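Local coordinates for aldehyde dehydrogenase (Trypanosoma brucei, PDB 5MYP), which probably oxidises aldehydes to carboxylic acids with NAD+ as the electron acceptor, in the glycosomes of the parasite, at residues 302-310 with 340-348. Numbering follows the deposited sequence.
Sequences KQKQQFLEE and ADEATLTIA
Where Q305 meets T344, their CA atoms 6.3 Å apart, one turn of the short helix 304-309 rests against a beta hairpin. The hairpin joins strands 340-341 and 346-353 through a type I turn from E342 to L345 and a G1 bulge, in which L345 and T346 face D341. Paired backbone bonds between D341 and T346 close it, and D341 also organises the turn from within: its OD2 accepts the backbone N of T344 at 3.1 Å, an Asx motif, and on its anti lone pair the hydroxyl OG1 of T344 at 2.7 Å. From the helix, one of two conformers of Q305, bent at chi2 (-65°), may bring NE2 to D341 by two weak bonds, to OD2 short but bent (2.9 Å, 127°) and to OD1 straight but long (3.4 Å, 173°). Alongside, L308 lays CD1 on CB of D341, 3.6 Å away, and on OG1 of T344; it also touches F291 of helix 289-296. E309 slides past T344 in the opposite direction, CG near CG2 and OE2 near CA, while its OE1 is salt-bridged to R315 and R66. R66 also bonds T344 O and T346 OG1, tying E309 to the turn. With two firm bonds inside its own hairpin, the D341 carboxylate is held largely by the turn; the helix adds mainly apolar contact and the doubtful amide bonds, and K304 NZ, 4.2 Å from D341 OD1, probably steadies the charge only at long range.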
loop_
_atom_site.group_PDB
_atom_site.type_symbol
_atom_site.label_atom_id
_atom_site.label_comp_id
_atom_site.label_asym_id
_atom_site.label_seq_id
_atom_site.Cartn_x
_atom_site.Cartn_y
_atom_site.Cartn_z
ATOM N N LYS A 302 4.365 43.930 33.597
ATOM C CA LYS A 302 5.524 44.747 33.240
ATOM C C LYS A 302 6.146 44.352 31.898
ATOM O O LYS A 302 6.557 45.222 31.128
ATOM C CB LYS A 302 6.582 44.667 34.344
ATOM C CG LYS A 302 7.852 45.443 34.034
ATOM C CD LYS A 302 8.968 45.105 35.008
ATOM C CE LYS A 302 10.249 45.846 34.657
ATOM N NZ LYS A 302 10.042 47.322 34.627
ATOM N N GLN A 303 6.205 43.046 31.629
ATOM C CA GLN A 303 6.722 42.513 30.360
ATOM C C GLN A 303 5.694 41.532 29.775
ATOM O O GLN A 303 5.743 40.339 30.067
ATOM C CB GLN A 303 8.067 41.815 30.596
ATOM C CG GLN A 303 9.148 42.681 31.231
ATOM C CD GLN A 303 9.661 43.785 30.320
ATOM O OE1 GLN A 303 9.395 43.800 29.114
ATOM N NE2 GLN A 303 10.413 44.718 30.898
ATOM N N LYS A 304 4.771 42.049 28.963
ATOM C CA LYS A 304 3.672 41.252 28.397
ATOM C C LYS A 304 4.168 40.159 27.454
ATOM O O LYS A 304 3.731 39.005 27.552
ATOM C CB LYS A 304 2.661 42.139 27.656
ATOM C CG LYS A 304 1.400 41.396 27.218
ATOM C CD LYS A 304 0.517 42.215 26.299
ATOM C CE LYS A 304 -0.581 41.340 25.717
ATOM N NZ LYS A 304 -1.569 42.099 24.908
ATOM N N GLN A 305 5.065 40.533 26.542
ATOM C CA GLN A 305 5.618 39.594 25.568
ATOM C C GLN A 305 6.458 38.514 26.258
ATOM O O GLN A 305 6.381 37.345 25.888
ATOM C CB GLN A 305 6.449 40.329 24.509
ATOM C CG GLN A 305 5.969 41.741 24.198
ATOM C CD GLN A 305 4.592 41.771 23.565
ATOM O OE1 GLN A 305 3.963 42.824 23.470
ATOM N NE2 GLN A 305 4.117 40.611 23.129
ATOM N N GLN A 306 7.235 38.911 27.270
ATOM C CA GLN A 306 7.998 37.968 28.089
ATOM C C GLN A 306 7.082 37.031 28.888
ATOM O O GLN A 306 7.382 35.844 29.017
ATOM C CB GLN A 306 8.926 38.724 29.047
ATOM C CG GLN A 306 9.934 37.849 29.782
ATOM C CD GLN A 306 10.800 38.652 30.735
ATOM O OE1 GLN A 306 11.390 39.665 30.354
ATOM N NE2 GLN A 306 10.878 38.206 31.984
ATOM N N PHE A 307 5.981 37.566 29.419
ATOM C CA PHE A 307 4.994 36.755 30.148
ATOM C C PHE A 307 4.378 35.668 29.260
ATOM O O PHE A 307 4.222 34.520 29.695
ATOM C CB PHE A 307 3.887 37.646 30.735
ATOM C CG PHE A 307 2.758 36.880 31.364
ATOM C CD1 PHE A 307 2.811 36.507 32.703
ATOM C CD2 PHE A 307 1.629 36.542 30.618
ATOM C CE1 PHE A 307 1.764 35.800 33.283
ATOM C CE2 PHE A 307 0.591 35.823 31.188
ATOM C CZ PHE A 307 0.650 35.464 32.526
ATOM N N LEU A 308 4.013 36.040 28.033
ATOM C CA LEU A 308 3.410 35.093 27.090
ATOM C C LEU A 308 4.411 34.051 26.590
ATOM O O LEU A 308 4.042 32.894 26.394
ATOM C CB LEU A 308 2.761 35.826 25.914
ATOM C CG LEU A 308 1.530 36.675 26.261
ATOM C CD1 LEU A 308 1.101 37.497 25.056
ATOM C CD2 LEU A 308 0.381 35.805 26.752
ATOM N N GLU A 309 5.668 34.452 26.403
ATOM C CA GLU A 309 6.727 33.505 26.012
ATOM C C GLU A 309 7.111 32.545 27.144
ATOM O O GLU A 309 7.607 31.448 26.871
ATOM C CB GLU A 309 7.964 34.230 25.460
ATOM C CG GLU A 309 7.717 34.983 24.143
ATOM C CD GLU A 309 7.613 34.102 22.902
ATOM O OE1 GLU A 309 7.477 32.869 23.017
ATOM O OE2 GLU A 309 7.667 34.655 21.784
ATOM N N GLU A 310 6.864 32.949 28.398
ATOM C CA GLU A 310 7.024 32.071 29.573
ATOM C C GLU A 310 5.775 31.237 29.919
ATOM O O GLU A 310 5.807 30.456 30.873
ATOM C CB GLU A 310 7.433 32.902 30.802
ATOM C CG GLU A 310 8.840 33.482 30.725
ATOM C CD GLU A 310 9.152 34.458 31.857
ATOM O OE1 GLU A 310 8.327 34.615 32.789
ATOM O OE2 GLU A 310 10.233 35.078 31.813
ATOM N N ALA A 340 -5.578 37.327 21.108
ATOM C CA ALA A 340 -4.341 37.026 20.391
ATOM C C ALA A 340 -3.241 38.056 20.624
ATOM O O ALA A 340 -3.511 39.192 21.012
ATOM C CB ALA A 340 -4.622 36.899 18.903
ATOM N N ASP A 341 -2.000 37.624 20.406
ATOM C CA ASP A 341 -0.822 38.493 20.437
ATOM C C ASP A 341 0.111 38.079 19.300
ATOM O O ASP A 341 0.655 36.967 19.309
ATOM C CB ASP A 341 -0.087 38.394 21.777
ATOM C CG ASP A 341 1.126 39.305 21.844
ATOM O OD1 ASP A 341 0.947 40.537 21.951
ATOM O OD2 ASP A 341 2.259 38.787 21.777
ATOM N N GLU A 342 0.296 38.979 18.335
ATOM C CA GLU A 342 1.065 38.691 17.124
ATOM C C GLU A 342 2.555 38.492 17.380
ATOM O O GLU A 342 3.155 37.574 16.824
ATOM C CB GLU A 342 0.863 39.809 16.093
ATOM C CG GLU A 342 1.527 39.544 14.745
ATOM C CD GLU A 342 0.983 40.399 13.613
ATOM O OE1 GLU A 342 0.079 41.230 13.846
ATOM O OE2 GLU A 342 1.467 40.226 12.479
ATOM N N ALA A 343 3.144 39.342 18.221
ATOM C CA ALA A 343 4.588 39.293 18.505
ATOM C C ALA A 343 5.047 37.937 19.049
ATOM O O ALA A 343 6.110 37.449 18.671
ATOM C CB ALA A 343 4.974 40.403 19.476
ATOM N N THR A 344 4.236 37.344 19.928
ATOM C CA THR A 344 4.515 36.028 20.515
ATOM C C THR A 344 3.759 34.876 19.824
ATOM O O THR A 344 3.798 33.743 20.309
ATOM C CB THR A 344 4.163 36.018 22.018
ATOM O OG1 THR A 344 2.747 36.195 22.185
ATOM C CG2 THR A 344 4.929 37.122 22.771
ATOM N N LEU A 345 3.081 35.166 18.710
ATOM C CA LEU A 345 2.325 34.177 17.923
ATOM C C LEU A 345 1.358 33.349 18.793
ATOM O O LEU A 345 1.310 32.118 18.715
ATOM C CB LEU A 345 3.290 33.284 17.133
ATOM C CG LEU A 345 4.214 33.988 16.126
ATOM C CD1 LEU A 345 5.307 33.045 15.646
ATOM C CD2 LEU A 345 3.420 34.530 14.944
ATOM N N THR A 346 0.602 34.060 19.624
ATOM C CA THR A 346 -0.318 33.458 20.578
ATOM C C THR A 346 -1.742 33.714 20.113
ATOM O O THR A 346 -2.114 34.865 19.899
ATOM C CB THR A 346 -0.127 34.064 21.981
ATOM O OG1 THR A 346 1.232 33.895 22.400
ATOM C CG2 THR A 346 -1.029 33.384 22.983
ATOM N N ILE A 347 -2.515 32.644 19.926
ATOM C CA ILE A 347 -3.954 32.738 19.665
ATOM C C ILE A 347 -4.670 31.786 20.625
ATOM O O ILE A 347 -4.452 30.577 20.575
ATOM C CB ILE A 347 -4.323 32.363 18.210
ATOM C CG1 ILE A 347 -3.578 33.253 17.206
ATOM C CG2 ILE A 347 -5.838 32.467 17.992
ATOM C CD1 ILE A 347 -3.763 32.844 15.757
ATOM N N ALA A 348 -5.513 32.331 21.501
ATOM C CA ALA A 348 -6.267 31.507 22.444
ATOM C C ALA A 348 -7.347 30.707 21.704
ATOM O O ALA A 348 -7.801 31.133 20.637
ATOM C CB ALA A 348 -6.905 32.369 23.524
#